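Local coordinates for N-acyl-D-glutamate deacylase (Bordetella bronchiseptica, PDB 3GIP), which hydrolyses N-acyl-D-glutamate to D-glutamate and the free acid, as a zinc-dependent enzyme of the amidohydrolase superfamily, at residues N107-L112 / Y190-V195; T289-E294 / I302-S307; C359-S364 / R410-A415. All coordinates share one frame; numbering follows the deposited sequence.

Interaction 1: residues N107-L112 / Y190-V195. With ACY (acetic acid), chain C.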
# COMPACT_ATOMS: atom_id res chain seq x y z
N ASN A 107 -0.66 26.37 0.94
CA ASN A 107 -1.09 25.39 -0.06
C ASN A 107 -1.51 24.12 0.65
O ASN A 107 -0.77 23.58 1.47
CB ASN A 107 0.05 25.07 -1.04
CG ASN A 107 0.15 26.08 -2.17
OD1 ASN A 107 -0.64 27.01 -2.26
ND2 ASN A 107 1.13 25.88 -3.05
N THR A 108 -2.70 23.64 0.34
CA THR A 108 -3.19 22.42 0.97
C THR A 108 -4.03 21.60 0.01
O THR A 108 -4.35 22.05 -1.09
CB THR A 108 -4.04 22.74 2.21
OG1 THR A 108 -4.40 21.52 2.87
CG2 THR A 108 -5.30 23.49 1.80
N ALA A 109 -4.39 20.40 0.44
CA ALA A 109 -5.21 19.51 -0.37
C ALA A 109 -5.97 18.58 0.57
O ALA A 109 -5.42 18.09 1.55
CB ALA A 109 -4.33 18.69 -1.31
N ALA A 110 -7.25 18.35 0.26
CA ALA A 110 -8.08 17.49 1.08
C ALA A 110 -7.46 16.10 1.22
O ALA A 110 -7.52 15.49 2.29
CB ALA A 110 -9.47 17.38 0.47
N ALA A 111 -6.87 15.60 0.14
CA ALA A 111 -6.25 14.28 0.13
C ALA A 111 -5.10 14.13 1.12
O ALA A 111 -4.73 13.02 1.49
CB ALA A 111 -5.78 13.94 -1.28
N LEU A 112 -4.53 15.25 1.55
CA LEU A 112 -3.44 15.20 2.52
C LEU A 112 -3.93 14.59 3.83
O LEU A 112 -3.14 14.13 4.64
CB LEU A 112 -2.87 16.60 2.77
CG LEU A 112 -2.01 17.20 1.65
CD1 LEU A 112 -1.59 18.61 2.03
CD2 LEU A 112 -0.78 16.33 1.43
N TYR A 190 -7.85 13.35 -7.49
CA TYR A 190 -7.83 14.38 -6.45
C TYR A 190 -7.19 15.69 -6.87
O TYR A 190 -6.42 15.75 -7.83
CB TYR A 190 -7.05 13.89 -5.23
CG TYR A 190 -7.51 12.59 -4.63
CD1 TYR A 190 -8.81 12.43 -4.18
CD2 TYR A 190 -6.62 11.53 -4.47
CE1 TYR A 190 -9.22 11.25 -3.58
CE2 TYR A 190 -7.01 10.34 -3.87
CZ TYR A 190 -8.32 10.21 -3.42
OH TYR A 190 -8.72 9.04 -2.82
N GLN A 191 -7.49 16.74 -6.12
CA GLN A 191 -6.89 18.04 -6.36
C GLN A 191 -5.60 18.00 -5.57
O GLN A 191 -5.54 17.39 -4.50
CB GLN A 191 -7.79 19.16 -5.83
CG GLN A 191 -9.06 19.37 -6.62
CD GLN A 191 -8.78 19.70 -8.07
OE1 GLN A 191 -8.03 20.63 -8.38
NE2 GLN A 191 -9.38 18.95 -8.98
N PRO A 192 -4.53 18.63 -6.08
CA PRO A 192 -4.44 19.38 -7.33
C PRO A 192 -3.96 18.55 -8.52
O PRO A 192 -3.88 19.05 -9.64
CB PRO A 192 -3.45 20.48 -6.98
CG PRO A 192 -2.45 19.72 -6.15
CD PRO A 192 -3.33 18.86 -5.25
N GLY A 193 -3.63 17.29 -8.27
CA GLY A 193 -3.14 16.43 -9.34
C GLY A 193 -4.02 16.34 -10.57
O GLY A 193 -3.53 16.24 -11.69
N ALA A 194 -5.33 16.40 -10.37
CA ALA A 194 -6.30 16.31 -11.46
C ALA A 194 -6.11 17.40 -12.52
O ALA A 194 -6.51 17.22 -13.67
CB ALA A 194 -7.71 16.38 -10.90
N VAL A 195 -5.50 18.51 -12.13
CA VAL A 195 -5.27 19.62 -13.04
C VAL A 195 -4.18 19.31 -14.07
O VAL A 195 -4.16 19.89 -15.16
CB VAL A 195 -4.86 20.90 -12.26
CG1 VAL A 195 -4.59 22.05 -13.22
CG2 VAL A 195 -5.95 21.27 -11.27
C ACY C . -6.94 6.32 -1.52
O ACY C . -6.99 7.20 -2.36
OXT ACY C . -6.39 5.15 -1.82
CH3 ACY C . -7.51 6.55 -0.15
O HOH W 1 -7.40 16.53 -2.53

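Interaction 2: residues T289-E294 / I302-S307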
# COMPACT_ATOMS: atom_id res chain seq x y z
N THR A 289 -12.07 6.84 1.30
CA THR A 289 -11.24 8.01 1.10
C THR A 289 -12.00 9.21 1.64
O THR A 289 -12.93 9.06 2.43
CB THR A 289 -10.88 8.21 -0.39
OG1 THR A 289 -9.96 9.30 -0.53
CG2 THR A 289 -12.12 8.49 -1.22
N ILE A 290 -11.61 10.41 1.22
CA ILE A 290 -12.30 11.60 1.69
C ILE A 290 -13.76 11.60 1.26
O ILE A 290 -14.13 10.97 0.26
CB ILE A 290 -11.61 12.87 1.14
CG1 ILE A 290 -11.59 12.84 -0.39
CG2 ILE A 290 -10.20 12.95 1.68
CD1 ILE A 290 -11.02 14.10 -1.03
N LEU A 291 -14.60 12.28 2.03
CA LEU A 291 -16.01 12.37 1.71
C LEU A 291 -16.16 13.31 0.53
O LEU A 291 -15.67 14.44 0.55
CB LEU A 291 -16.82 12.89 2.91
CG LEU A 291 -18.32 13.07 2.66
CD1 LEU A 291 -18.95 11.73 2.29
CD2 LEU A 291 -18.97 13.62 3.92
N ILE A 292 -16.84 12.84 -0.51
CA ILE A 292 -17.05 13.61 -1.73
C ILE A 292 -18.55 13.87 -1.90
O ILE A 292 -19.31 12.97 -2.25
CB ILE A 292 -16.49 12.84 -2.94
CG1 ILE A 292 -15.00 12.59 -2.72
CG2 ILE A 292 -16.74 13.62 -4.22
CD1 ILE A 292 -14.40 11.56 -3.66
N PRO A 293 -18.99 15.12 -1.65
CA PRO A 293 -20.40 15.48 -1.78
C PRO A 293 -21.04 15.13 -3.12
O PRO A 293 -22.23 14.84 -3.19
CB PRO A 293 -20.40 16.98 -1.51
CG PRO A 293 -19.28 17.13 -0.53
CD PRO A 293 -18.20 16.26 -1.15
N GLU A 294 -20.24 15.16 -4.19
CA GLU A 294 -20.75 14.86 -5.52
C GLU A 294 -21.23 13.41 -5.66
O GLU A 294 -21.87 13.06 -6.65
CB GLU A 294 -19.69 15.16 -6.58
CG GLU A 294 -19.25 16.62 -6.62
CD GLU A 294 -18.03 16.90 -5.77
OE1 GLU A 294 -18.07 16.63 -4.55
OE2 GLU A 294 -17.02 17.39 -6.32
N ILE A 302 -23.26 5.47 1.88
CA ILE A 302 -21.99 6.13 2.14
C ILE A 302 -21.91 6.15 3.67
O ILE A 302 -22.81 6.66 4.33
CB ILE A 302 -21.98 7.56 1.56
CG1 ILE A 302 -21.90 7.49 0.03
CG2 ILE A 302 -20.79 8.35 2.12
CD1 ILE A 302 -22.10 8.84 -0.66
N ARG A 303 -20.84 5.58 4.22
CA ARG A 303 -20.69 5.50 5.67
C ARG A 303 -19.48 6.30 6.12
O ARG A 303 -18.37 6.10 5.64
CB ARG A 303 -20.56 4.03 6.10
CG ARG A 303 -20.60 3.84 7.61
CD ARG A 303 -20.37 2.39 8.01
NE ARG A 303 -21.56 1.55 7.88
CZ ARG A 303 -21.59 0.26 8.19
NH1 ARG A 303 -20.49 -0.33 8.64
NH2 ARG A 303 -22.71 -0.45 8.06
N ILE A 304 -19.70 7.21 7.07
CA ILE A 304 -18.64 8.08 7.56
C ILE A 304 -17.55 7.34 8.35
O ILE A 304 -17.83 6.50 9.20
CB ILE A 304 -19.25 9.20 8.44
CG1 ILE A 304 -20.34 9.93 7.64
CG2 ILE A 304 -18.17 10.18 8.88
CD1 ILE A 304 -19.88 10.47 6.28
N THR A 305 -16.29 7.67 8.05
CA THR A 305 -15.15 7.07 8.73
C THR A 305 -14.55 8.06 9.73
O THR A 305 -13.87 7.67 10.69
CB THR A 305 -14.06 6.66 7.73
OG1 THR A 305 -13.76 7.76 6.86
CG2 THR A 305 -14.53 5.49 6.89
N TRP A 306 -14.79 9.34 9.49
CA TRP A 306 -14.33 10.42 10.37
C TRP A 306 -14.91 11.74 9.89
O TRP A 306 -15.28 11.86 8.73
CB TRP A 306 -12.79 10.52 10.38
CG TRP A 306 -12.16 10.90 9.06
CD1 TRP A 306 -11.83 10.06 8.05
CD2 TRP A 306 -11.81 12.22 8.62
NE1 TRP A 306 -11.29 10.76 7.00
CE2 TRP A 306 -11.26 12.09 7.32
CE3 TRP A 306 -11.89 13.50 9.19
CZ2 TRP A 306 -10.80 13.19 6.58
CZ3 TRP A 306 -11.44 14.59 8.45
CH2 TRP A 306 -10.90 14.43 7.16
N SER A 307 -15.00 12.71 10.79
CA SER A 307 -15.51 14.04 10.46
C SER A 307 -14.99 15.01 11.52
O SER A 307 -15.24 14.83 12.71
CB SER A 307 -17.04 14.08 10.47
OG SER A 307 -17.50 15.43 10.37
O HOH W 2 -11.74 7.34 5.02

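Interaction 3: residues C359-S364 / R410-A415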
# COMPACT_ATOMS: atom_id res chain seq x y z
N CYS A 359 0.06 -9.94 -12.63
CA CYS A 359 0.87 -8.85 -12.08
C CYS A 359 0.20 -8.12 -10.92
O CYS A 359 0.60 -7.01 -10.58
CB CYS A 359 1.21 -7.84 -13.18
SG CYS A 359 2.15 -8.57 -14.54
N CYS A 360 -0.80 -8.75 -10.31
CA CYS A 360 -1.49 -8.10 -9.20
C CYS A 360 -0.90 -8.42 -7.84
O CYS A 360 -0.82 -9.57 -7.42
CB CYS A 360 -2.98 -8.47 -9.21
SG CYS A 360 -3.97 -7.37 -8.16
N MET A 361 -0.50 -7.37 -7.14
CA MET A 361 0.06 -7.49 -5.80
C MET A 361 -1.04 -7.12 -4.81
O MET A 361 -2.16 -6.79 -5.22
CB MET A 361 1.24 -6.52 -5.65
CG MET A 361 2.29 -6.66 -6.74
SD MET A 361 3.51 -5.33 -6.74
CE MET A 361 2.57 -4.03 -7.52
N VAL A 362 -0.73 -7.16 -3.52
CA VAL A 362 -1.70 -6.80 -2.49
C VAL A 362 -1.29 -5.49 -1.84
O VAL A 362 -0.14 -5.33 -1.40
CB VAL A 362 -1.81 -7.90 -1.41
CG1 VAL A 362 -2.85 -7.50 -0.36
CG2 VAL A 362 -2.17 -9.23 -2.05
N GLY A 363 -2.23 -4.54 -1.79
CA GLY A 363 -1.99 -3.25 -1.17
C GLY A 363 -3.14 -3.01 -0.21
O GLY A 363 -4.29 -2.98 -0.64
N SER A 364 -2.85 -2.81 1.07
CA SER A 364 -3.92 -2.63 2.06
C SER A 364 -4.67 -1.31 1.98
O SER A 364 -5.87 -1.26 2.24
CB SER A 364 -3.37 -2.79 3.48
OG SER A 364 -2.64 -1.64 3.87
N ARG A 410 10.25 -7.43 -6.92
CA ARG A 410 10.64 -7.30 -8.32
C ARG A 410 10.15 -5.98 -8.92
O ARG A 410 10.88 -5.30 -9.63
CB ARG A 410 10.07 -8.47 -9.13
CG ARG A 410 10.13 -8.28 -10.64
CD ARG A 410 11.56 -8.22 -11.17
NE ARG A 410 11.59 -8.06 -12.62
CZ ARG A 410 11.35 -6.91 -13.26
NH1 ARG A 410 11.06 -5.81 -12.57
NH2 ARG A 410 11.38 -6.87 -14.58
N VAL A 411 8.91 -5.63 -8.62
CA VAL A 411 8.31 -4.41 -9.14
C VAL A 411 8.94 -3.14 -8.57
O VAL A 411 9.21 -2.19 -9.30
CB VAL A 411 6.78 -4.39 -8.85
CG1 VAL A 411 6.18 -3.04 -9.21
CG2 VAL A 411 6.09 -5.50 -9.64
N PHE A 412 9.20 -3.15 -7.26
CA PHE A 412 9.76 -1.99 -6.58
C PHE A 412 11.28 -1.97 -6.48
O PHE A 412 11.86 -0.99 -6.01
CB PHE A 412 9.12 -1.86 -5.20
CG PHE A 412 7.71 -1.38 -5.25
CD1 PHE A 412 7.42 -0.01 -5.23
CD2 PHE A 412 6.65 -2.28 -5.40
CE1 PHE A 412 6.11 0.45 -5.37
CE2 PHE A 412 5.34 -1.83 -5.54
CZ PHE A 412 5.07 -0.46 -5.52
N GLY A 413 11.93 -3.05 -6.91
CA GLY A 413 13.38 -3.10 -6.88
C GLY A 413 14.04 -3.36 -5.54
O GLY A 413 15.11 -2.81 -5.26
N PHE A 414 13.42 -4.18 -4.71
CA PHE A 414 13.99 -4.49 -3.41
C PHE A 414 14.94 -5.67 -3.49
O PHE A 414 14.52 -6.82 -3.58
CB PHE A 414 12.89 -4.81 -2.39
CG PHE A 414 11.92 -3.69 -2.18
CD1 PHE A 414 12.35 -2.37 -2.17
CD2 PHE A 414 10.57 -3.96 -1.96
CE1 PHE A 414 11.45 -1.33 -1.95
CE2 PHE A 414 9.67 -2.93 -1.73
CZ PHE A 414 10.11 -1.61 -1.73
N ALA A 415 16.23 -5.37 -3.45
CA ALA A 415 17.24 -6.41 -3.51
C ALA A 415 17.33 -7.10 -2.16
O ALA A 415 17.23 -6.46 -1.11
CB ALA A 415 18.59 -5.82 -3.89

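Interaction 1: residues N107-L112 / Y190-V195
Ala-111 and Tyr-190 make the first of two apolar contacts that join these loops. The methyl CB of Ala-111 sits over one face of the phenol ring, displaced toward its rim, and comes within 4.0 Å of Tyr-190 CG. Alanine suits the place because one small methyl lets the backbone come close to the ring. Farther along, Ala-109 CB lies 4.1 Å from Pro-192 CD, the ring carbon bonded to the proline nitrogen; the peptide bond before this proline is cis.

Polar links between the backbones pass through water rather than directly. One molecule accepts from Ala-111 N (2.9 Å from its oxygen) and donates to Gln-191 O (2.8 Å), bridging the loops beside the methyl contacts.

At the far end of the ring, Tyr-190 OH donates to oxygen O of a bound acetic acid at 2.6 Å, the acceptor lying in the ring plane. With CG anti to the carbonyl carbon (chi1 -55°), the ring extends from the loop toward the metal site, where it meets His-218, a zinc ligand.

The chemistry is therefore divided along one residue: the root of Tyr-190 is held by nonpolar packing, while its hydroxyl meets a carboxylic acid near the zinc. The acetic acid probably came from the crystallisation liquor, but its position is consistent with a pocket able to receive an acidic group.

Interaction 2: residues T289-E294 / I302-S307
Leu-291 forks between two isoleucines, each of its methyls meeting one of them. CD1 touches Ile-302 CG2 at 3.9 Å, and the two side chains meet at about a right angle. CD2 reaches Ile-304 CD1 at 4.0 Å, this time on a slanting course. No hydrogen bond joins the segments directly, so branched aliphatic residues, which present methyls in several directions, fit the task well.

The torsions explain which branch goes where. Leu-291 holds CG anti to its own nitrogen, chi1 178°, and with chi2 at 60° CD2 prolongs the extended chain while CD1 folds off to the side. Ile-304 starts less favourably, because its CB does not head for the other segment; the bend at chi2, -55°, swings CD1 back toward the leucine. Ile-302 needs no such detour and offers its short CG2 branch directly.

Beyond this apolar centre, the backbones stand well apart: the CA atoms of Leu-291 and Ile-304, the nearest pair in register, are separated by 7.7 Å. A water molecule spans part of the gap. It lies 2.8 Å from Thr-305 OG1, and its second bond, to Thr-289 O, is weak at 3.3 Å. Thr-305 marks the corner at which its strand changes direction.

The spacing follows from the order of a small antiparallel sheet in which strand 339-343 runs between strands 287-290 and 303-307. Ala-341 of that central strand touches both Leu-291 and Ile-302, its small side chain leaving room for the larger residues to meet across it. Helix 329-336 closes over the cluster, with Leu-336 against Leu-291 and Ile-304, while helix 318-325 packs Leu-318 on Ile-302 and Ile-321 on Ile-304.

Interaction 3: residues C359-S364 / R410-A415
Met-361 reaches Val-411 and Phe-412 through a chain that leaves the strand with CG beside its backbone nitrogen, chi1 -53°, runs extended through the next bond and then bends at chi3, -78°. The first turns carry the sulfur out to the valine; the last turns the methyl CE to where it touches both the valine and the phenyl ring. On the helix, Val-411 holds CG1 anti to its backbone nitrogen and CG2 anti to its carbonyl carbon, which directs both methyls at the methionine.

Met-361 and Val-411 meet tip to tip. SD lies 3.9 Å from Val-411 CG2, while Met-361 CE is 4.1 Å from Val-411 CG1. A long, flexible, unbranched residue suits this span from strand to helix, and valine gives it a compact two-pronged surface.

Strand 360-362 belongs to the TIM barrel and runs parallel to strand 277-281, whose Ala-278 touches both Met-361 and Val-411. Val-362 packs on helix 376-391, whereas Met-361 points to the other side of the strand, probably the barrel interior, and packs also on Leu-407 and Pro-408. Arg-410 forms a salt bridge with Glu-276, just before strand 277-281, so helix 406-412 probably lies across the end of the barrel where the strands begin.

Phe-412 adds a Met-aromatic contact. The sulfur of Met-361 lies at the ring edge, SD being 5.4 Å from the centroid of Phe-412 and 81° off the ring normal; this edge carries the partly positive hydrogens, which a polarisable sulfur can meet favourably. CE approaches obliquely, 4.1 Å from Phe-412 CE2. Immediately afterward Gly-413 leaves the helix with positive phi, a conformation that glycine tolerates readily; the chain runs on, and the Phe-414 ring turns one face to Phe-412 CB, offset toward its rim.

Interactions 1 and 2 are neighbours, with centres 16 Å apart and a direct join: Tyr-190 OH lies 2.6 Å from Thr-289 OG1 in a probable hydrogen bond, and Tyr-190 CD1 packs 4.2 Å from Ile-290 CD1. This join is close to the active site, since the Tyr-190 side chain comes within about 4 Å of the zinc bound by Cys-95, His-218 and His-248. Interaction 3 stands apart, its centre 26 Å from that of interaction 1 and 29 Å from that of interaction 2, with nearest atoms about 12 Å and 10 Å away. Its Phe-412 side chain is about 13 Å from a bound zinc, and it joins a barrel strand to helix 406-412 away from the metal.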